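Local coordinates for protein enoyl-CoA hydratase (Mycobacterium avium, PDB 3OC7) that belongs to the crotonase family and may act as an enoyl-CoA hydratase, adding water to the double bond of enoyl-CoA thioesters in fatty acid metabolism, at residues A[103-108]-A[221-226]; A[143-146]-A[151-154]; A[182-185]-A[191-194]. All coordinates share one frame; numbering follows the deposited sequence.

Interaction 1 of 3, residues A[103-108]-A[221-226]; sequences AIVESR and LTTAAV. With EDO (1,2-ethanediol), chain B.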
loop_
_atom_site.group_PDB
_atom_site.type_symbol
_atom_site.label_atom_id
_atom_site.label_comp_id
_atom_site.label_asym_id
_atom_site.label_seq_id
_atom_site.Cartn_x
_atom_site.Cartn_y
_atom_site.Cartn_z
ATOM N N ALA A 103 14.452 1.535 18.469
ATOM C CA ALA A 103 14.477 2.686 19.399
ATOM C C ALA A 103 13.785 3.926 18.794
ATOM O O ALA A 103 13.018 4.625 19.471
ATOM C CB ALA A 103 15.911 3.030 19.846
ATOM N N ILE A 104 14.037 4.180 17.500
ATOM C CA ILE A 104 13.392 5.300 16.785
ATOM C C ILE A 104 11.863 5.046 16.707
ATOM O O ILE A 104 11.048 5.928 17.032
ATOM C CB ILE A 104 14.013 5.509 15.351
ATOM C CG1 ILE A 104 15.478 5.974 15.439
ATOM C CG2 ILE A 104 13.161 6.494 14.506
ATOM C CD1 ILE A 104 16.220 5.908 14.123
ATOM N N VAL A 105 11.467 3.836 16.296
ATOM C CA VAL A 105 10.043 3.474 16.149
ATOM C C VAL A 105 9.252 3.514 17.490
ATOM O O VAL A 105 8.067 3.933 17.496
ATOM C CB VAL A 105 9.877 2.112 15.393
ATOM C CG1 VAL A 105 8.407 1.720 15.267
ATOM C CG2 VAL A 105 10.468 2.189 13.995
ATOM N N GLU A 106 9.893 3.129 18.605
ATOM C CA GLU A 106 9.242 3.072 19.944
ATOM C C GLU A 106 9.108 4.437 20.659
ATOM O O GLU A 106 8.370 4.546 21.648
ATOM C CB GLU A 106 9.963 2.070 20.885
ATOM C CG GLU A 106 9.722 0.589 20.531
ATOM C CD GLU A 106 10.476 -0.400 21.443
ATOM O OE1 GLU A 106 11.485 -0.007 22.054
ATOM O OE2 GLU A 106 10.073 -1.580 21.524
ATOM N N SER A 107 9.858 5.451 20.214
ATOM C CA SER A 107 9.925 6.753 20.941
ATOM C C SER A 107 8.556 7.464 21.072
ATOM O O SER A 107 7.750 7.420 20.147
ATOM C CB SER A 107 10.914 7.691 20.226
ATOM O OG SER A 107 11.067 8.954 20.896
ATOM N N ARG A 108 8.311 8.127 22.208
ATOM C CA ARG A 108 7.138 9.028 22.385
ATOM C C ARG A 108 7.140 10.194 21.388
ATOM O O ARG A 108 6.094 10.806 21.142
ATOM C CB ARG A 108 7.039 9.579 23.836
ATOM C CG ARG A 108 8.012 10.743 24.160
ATOM C CD ARG A 108 7.814 11.394 25.566
ATOM N NE ARG A 108 8.765 12.490 25.828
ATOM C CZ ARG A 108 8.583 13.768 25.492
ATOM N NH1 ARG A 108 7.492 14.148 24.830
ATOM N NH2 ARG A 108 9.512 14.674 25.804
ATOM N N LEU A 221 -0.527 4.603 16.964
ATOM C CA LEU A 221 -1.501 3.988 16.028
ATOM C C LEU A 221 -0.832 3.535 14.705
ATOM O O LEU A 221 -1.138 2.446 14.165
ATOM C CB LEU A 221 -2.680 4.930 15.747
ATOM C CG LEU A 221 -3.600 5.277 16.931
ATOM C CD1 LEU A 221 -4.365 6.556 16.635
ATOM C CD2 LEU A 221 -4.565 4.122 17.232
ATOM N N THR A 222 0.108 4.360 14.217
ATOM C CA THR A 222 0.814 4.134 12.936
ATOM C C THR A 222 2.004 3.160 13.022
ATOM O O THR A 222 2.440 2.641 11.978
ATOM C CB THR A 222 1.275 5.474 12.246
ATOM O OG1 THR A 222 2.398 6.058 12.943
ATOM C CG2 THR A 222 0.099 6.485 12.146
ATOM N N THR A 223 2.507 2.892 14.236
ATOM C CA THR A 223 3.685 2.005 14.422
ATOM C C THR A 223 3.386 0.573 14.894
ATOM O O THR A 223 4.287 -0.275 14.865
ATOM C CB THR A 223 4.708 2.598 15.440
ATOM O OG1 THR A 223 4.073 2.738 16.722
ATOM C CG2 THR A 223 5.277 3.944 14.964
ATOM N N ALA A 224 2.143 0.301 15.307
ATOM C CA ALA A 224 1.762 -1.014 15.851
ATOM C C ALA A 224 2.095 -2.181 14.915
ATOM O O ALA A 224 2.701 -3.179 15.346
ATOM C CB ALA A 224 0.269 -1.033 16.246
ATOM N N ALA A 225 1.741 -2.048 13.634
ATOM C CA ALA A 225 2.019 -3.114 12.637
ATOM C C ALA A 225 3.522 -3.321 12.370
ATOM O O ALA A 225 3.980 -4.462 12.167
ATOM C CB ALA A 225 1.271 -2.857 11.318
ATOM N N VAL A 226 4.287 -2.227 12.373
ATOM C CA VAL A 226 5.753 -2.277 12.224
ATOM C C VAL A 226 6.422 -3.045 13.386
ATOM O O VAL A 226 7.259 -3.937 13.146
ATOM C CB VAL A 226 6.375 -0.847 12.054
ATOM C CG1 VAL A 226 7.907 -0.900 11.952
ATOM C CG2 VAL A 226 5.798 -0.154 10.800
HETATM C C1 EDO B . -5.264 -0.145 14.666
HETATM O O1 EDO B . -5.942 -1.003 13.740
HETATM C C2 EDO B . -3.758 -0.218 14.451
HETATM O O2 EDO B . -3.140 0.654 15.408
HETATM O O HOH W 1 5.591 3.965 18.828
#

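Interaction 2 of 3, residues A[143-146]-A[151-154]; sequences LTEA and APAI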
loop_
_atom_site.group_PDB
_atom_site.type_symbol
_atom_site.label_atom_id
_atom_site.label_comp_id
_atom_site.label_asym_id
_atom_site.label_seq_id
_atom_site.Cartn_x
_atom_site.Cartn_y
_atom_site.Cartn_z
ATOM N N LEU A 143 20.082 0.468 -4.173
ATOM C CA LEU A 143 20.144 -0.817 -3.444
ATOM C C LEU A 143 20.948 -1.828 -4.281
ATOM O O LEU A 143 20.368 -2.622 -5.038
ATOM C CB LEU A 143 18.721 -1.366 -3.157
ATOM C CG LEU A 143 17.823 -0.551 -2.214
ATOM C CD1 LEU A 143 16.337 -0.609 -2.616
ATOM C CD2 LEU A 143 17.993 -0.961 -0.746
ATOM N N THR A 144 22.275 -1.787 -4.152
ATOM C CA THR A 144 23.167 -2.627 -4.977
ATOM C C THR A 144 23.624 -3.939 -4.325
ATOM O O THR A 144 24.585 -4.569 -4.814
ATOM C CB THR A 144 24.402 -1.827 -5.446
ATOM O OG1 THR A 144 25.065 -1.276 -4.300
ATOM C CG2 THR A 144 23.990 -0.722 -6.441
ATOM N N GLU A 145 22.937 -4.361 -3.257
ATOM C CA GLU A 145 23.257 -5.593 -2.501
ATOM C C GLU A 145 23.465 -6.849 -3.363
ATOM O O GLU A 145 24.474 -7.557 -3.190
ATOM C CB GLU A 145 22.228 -5.869 -1.372
ATOM C CG GLU A 145 22.341 -4.999 -0.093
ATOM C CD GLU A 145 21.828 -3.558 -0.212
ATOM O OE1 GLU A 145 21.327 -3.122 -1.274
ATOM O OE2 GLU A 145 21.937 -2.841 0.813
ATOM N N ALA A 146 22.551 -7.116 -4.300
ATOM C CA ALA A 146 22.645 -8.327 -5.141
ATOM C C ALA A 146 23.902 -8.344 -6.014
ATOM O O ALA A 146 24.445 -9.417 -6.294
ATOM C CB ALA A 146 21.392 -8.509 -5.990
ATOM N N ALA A 151 21.861 -9.464 0.132
ATOM C CA ALA A 151 20.446 -9.011 0.045
ATOM C C ALA A 151 20.137 -7.935 1.101
ATOM O O ALA A 151 20.809 -7.887 2.135
ATOM C CB ALA A 151 19.487 -10.207 0.194
ATOM N N PRO A 152 19.121 -7.072 0.859
ATOM C CA PRO A 152 18.723 -6.072 1.876
ATOM C C PRO A 152 17.848 -6.651 3.024
ATOM O O PRO A 152 16.690 -6.231 3.212
ATOM C CB PRO A 152 17.982 -4.994 1.051
ATOM C CG PRO A 152 18.015 -5.453 -0.420
ATOM C CD PRO A 152 18.386 -6.906 -0.412
ATOM N N ALA A 153 18.403 -7.591 3.799
ATOM C CA ALA A 153 17.639 -8.352 4.792
ATOM C C ALA A 153 17.114 -7.550 6.007
ATOM O O ALA A 153 15.893 -7.363 6.151
ATOM C CB ALA A 153 18.411 -9.638 5.219
ATOM N N ILE A 154 18.025 -7.078 6.859
ATOM C CA ILE A 154 17.650 -6.318 8.064
ATOM C C ILE A 154 16.841 -5.043 7.760
ATOM O O ILE A 154 15.864 -4.737 8.487
ATOM C CB ILE A 154 18.884 -5.972 8.940
ATOM C CG1 ILE A 154 19.338 -7.234 9.693
ATOM C CG2 ILE A 154 18.588 -4.735 9.879
ATOM C CD1 ILE A 154 18.449 -7.635 10.906
#

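Interaction 3 of 3, residues A[182-185]-A[191-194]; sequences RAEE and MAAE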
loop_
_atom_site.group_PDB
_atom_site.type_symbol
_atom_site.label_atom_id
_atom_site.label_comp_id
_atom_site.label_asym_id
_atom_site.label_seq_id
_atom_site.Cartn_x
_atom_site.Cartn_y
_atom_site.Cartn_z
ATOM N N ARG A 182 11.614 10.517 -7.341
ATOM C CA ARG A 182 11.258 9.084 -7.411
ATOM C C ARG A 182 11.069 8.477 -6.003
ATOM O O ARG A 182 10.085 7.733 -5.771
ATOM C CB ARG A 182 12.280 8.287 -8.248
ATOM C CG ARG A 182 11.980 6.773 -8.482
ATOM C CD ARG A 182 10.621 6.435 -9.135
ATOM N NE ARG A 182 10.373 7.151 -10.384
ATOM C CZ ARG A 182 10.807 6.778 -11.589
ATOM N NH1 ARG A 182 11.549 5.686 -11.752
ATOM N NH2 ARG A 182 10.507 7.523 -12.646
ATOM N N ALA A 183 11.930 8.855 -5.051
ATOM C CA ALA A 183 11.791 8.393 -3.664
ATOM C C ALA A 183 10.419 8.792 -3.022
ATOM O O ALA A 183 9.804 7.991 -2.286
ATOM C CB ALA A 183 12.999 8.851 -2.806
ATOM N N GLU A 184 9.918 9.999 -3.333
ATOM C CA GLU A 184 8.593 10.424 -2.883
ATOM C C GLU A 184 7.480 9.580 -3.525
ATOM O O GLU A 184 6.577 9.100 -2.834
ATOM C CB GLU A 184 8.366 11.928 -3.147
ATOM C CG GLU A 184 6.985 12.474 -2.682
ATOM C CD GLU A 184 6.673 13.896 -3.152
ATOM O OE1 GLU A 184 7.549 14.786 -3.135
ATOM O OE2 GLU A 184 5.508 14.132 -3.557
ATOM N N GLU A 185 7.555 9.398 -4.847
ATOM C CA GLU A 185 6.569 8.590 -5.597
ATOM C C GLU A 185 6.355 7.171 -5.030
ATOM O O GLU A 185 5.192 6.699 -4.968
ATOM C CB GLU A 185 6.939 8.500 -7.099
ATOM C CG GLU A 185 6.762 9.803 -7.915
ATOM C CD GLU A 185 7.456 9.792 -9.283
ATOM O OE1 GLU A 185 7.877 8.715 -9.763
ATOM O OE2 GLU A 185 7.581 10.886 -9.892
ATOM N N MET A 191 8.461 13.660 1.241
ATOM C CA MET A 191 8.477 14.736 0.240
ATOM C C MET A 191 9.868 15.125 -0.242
ATOM O O MET A 191 10.832 15.155 0.538
ATOM C CB MET A 191 7.745 15.976 0.753
ATOM C CG MET A 191 8.082 16.409 2.154
ATOM S SD MET A 191 7.168 17.876 2.729
ATOM C CE MET A 191 8.016 19.124 1.809
ATOM N N ALA A 192 9.941 15.419 -1.536
ATOM C CA ALA A 192 11.108 16.088 -2.140
ATOM C C ALA A 192 10.982 17.619 -2.014
ATOM O O ALA A 192 9.901 18.176 -2.238
ATOM C CB ALA A 192 11.231 15.685 -3.618
ATOM N N ALA A 193 12.078 18.301 -1.670
ATOM C CA ALA A 193 12.054 19.780 -1.540
ATOM C C ALA A 193 13.320 20.417 -2.110
ATOM O O ALA A 193 14.412 19.945 -1.829
ATOM C CB ALA A 193 11.870 20.184 -0.064
ATOM N N GLU A 194 13.178 21.494 -2.902
ATOM C CA GLU A 194 14.344 22.274 -3.371
ATOM C C GLU A 194 15.044 23.043 -2.230
ATOM O O GLU A 194 16.279 23.124 -2.210
ATOM C CB GLU A 194 13.985 23.226 -4.527
ATOM C CG GLU A 194 15.244 23.858 -5.201
ATOM C CD GLU A 194 14.937 24.743 -6.399
ATOM O OE1 GLU A 194 14.133 25.693 -6.269
ATOM O OE2 GLU A 194 15.533 24.520 -7.474
HETATM O O HOH W 2 7.309 17.538 -3.324
#

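Interaction 1 of 3, residues A[103-108]-A[221-226]
This is a helix-to-helix contact of a crotonase subunit, where the end of helix 86-106 packs on helix 212-245 of the C-terminal helical region: Val-105 meets Thr-223 and Val-226. Thr-223 and Val-226 are three residues apart and so lie on one face of their helix. Val-105 sends a single methyl across. Its CG1 is anti to the backbone N (chi1 179°) and comes 3.8 Å from Thr-223 CB. The same CG1 is 4.3 Å from Val-226 CG1, an apolar touch at the rim of van der Waals range. The side chains of Val-105 and Thr-223 lie alongside, each running past the other. Thr-223 CG2 also lies 3.8 Å from Val-105 O.

No direct hydrogen bond joins the segments. A water bridges them instead. It donates to Val-105 O at 2.8 Å, and it also bonds Thr-223 OG1 at 2.9 Å. Thr-223 OG1 makes a further weak hydrogen bond to Ala-220 O. The touching residues are all buried, so the water serves polar atoms within the packing. Leu-227 of the same long helix also packs on Val-105.

Helix 212-245 is kinked here. The N atoms of Ala-225 and Val-226 lack their bonds to the preceding turn. Leu-221 O, which a regular helix would pair with Ala-225 N, instead accepts a hydrogen bond from O2 of 1,2-ethanediol at 3.0 Å. This diol probably came from the crystallisation liquor. It is also held by Asp-233 and Arg-229 of the second subunit. Leu-221 packs on Leu-237 and Thr-222 on Tyr-172, both of that subunit. A long helix of the C-terminal region that packs on its own core and on a neighbour is typical of the crotonase fold and its trimer.

Interaction 2 of 3, residues A[143-146]-A[151-154]
Glu-145 lies against the peptide link between Ala-151 and Pro-152. Its CB is 3.8 Å from Ala-151 C, and its CG is 3.9 Å from Pro-152 N. The proline ring meets the same side chain: Pro-152 CD is 4.1 Å from Glu-145 CB. The chain of Glu-145 bends at chi2 (76°), which folds the carboxylate back over the ring. Glu-145 OE1 thereby comes 4.1 Å from Pro-152 CG. These are van der Waals contacts, and no hydrogen bond crosses between the segments. Leu-143 adds an apolar touch from CD2 to Pro-152 CB at 4.4 Å.

Pro-152 is the centre of an inverse gamma turn, closed by a weak bond from Ala-153 N to Ala-151 O of 2.9 Å. Pro-152 O also accepts a hydrogen bond from Ser-156 OG.

The next shell comes from two subunits. Tyr-172 of helix 165-174 packs on both Leu-143 and Pro-152. Ser-218 of the third subunit packs on Ala-151 and Pro-152, and Ala-146 makes backbone hydrogen bonds to that subunit. Ala-121 and Val-150 also touch Glu-145. The loop runs from strand 140-142 to helix 156-159 of the crotonase fold. Its role here is not established, but by comparison with relatives Glu-145 probably occupies the position of one of the two active-site glutamates of the enoyl-CoA hydratases.

Interaction 3 of 3, residues A[182-185]-A[191-194]
Glu-184 holds CG anti to its own N (chi1 -179°) and stays extended beyond it, which carries the carboxylate from helix 180-186 across to Met-191 and Ala-192. There OE1 accepts a hydrogen bond from Ala-192 N at 2.9 Å. The bond is nearly straight, with an angle of 174° at the hydrogen. It meets OE1 on the anti side, 20° out of the carboxylate plane. A water adds a second donor to Glu-184 OE1 at 2.8 Å. The same water donates to Ala-192 O at 2.9 Å, and so the carboxylate grips both backbone polar atoms of Ala-192, one directly and one through water.

The approach also brings Glu-184 OE1 within 3.5 Å of Met-191 CA and 3.8 Å of Ala-192 CB.

Within this chain, strand 191-192 is an outermost strand of the six-stranded mixed sheet of the crotonase core. Met-191 and Ala-193 bond through the backbone to strand 132-135. Ala-192, between them, meets the glutamate instead. The helix comes just before this edge strand, and a backbone bond between Ala-183 and Ile-189 ties the connecting turn to it.

Its first side-chain bond pointing away from the helix, Met-191 packs on Val-134 and Ala-199 of this chain and on Arg-170 of the second subunit. Within the helix, Arg-182 NE makes a salt bridge to Glu-185 OE1 of 3.0 Å, while Arg-182 NH1 bonds the hydroxyl of Tyr-171.

Overall arrangement
After the first strands and helix 37-52 the chain reaches helix 86-106, which opens interaction 1. That contact closes only at helix 212-245, so it spans a loop of 112 residues. Interactions 2 and 3 are both nested inside this loop. They follow each other in series and do not cross. Interaction 2 folds back the short loop between strand 140-142 and helix 156-159. Interaction 3 then closes the turn from helix 180-186 to strand 191-192. The centres lie 22 to 24 Å apart, and no two contacts touch. Interaction 1 joins two helices, interaction 2 shapes a loop at the subunit interface, and interaction 3 joins a helix to the sheet edge.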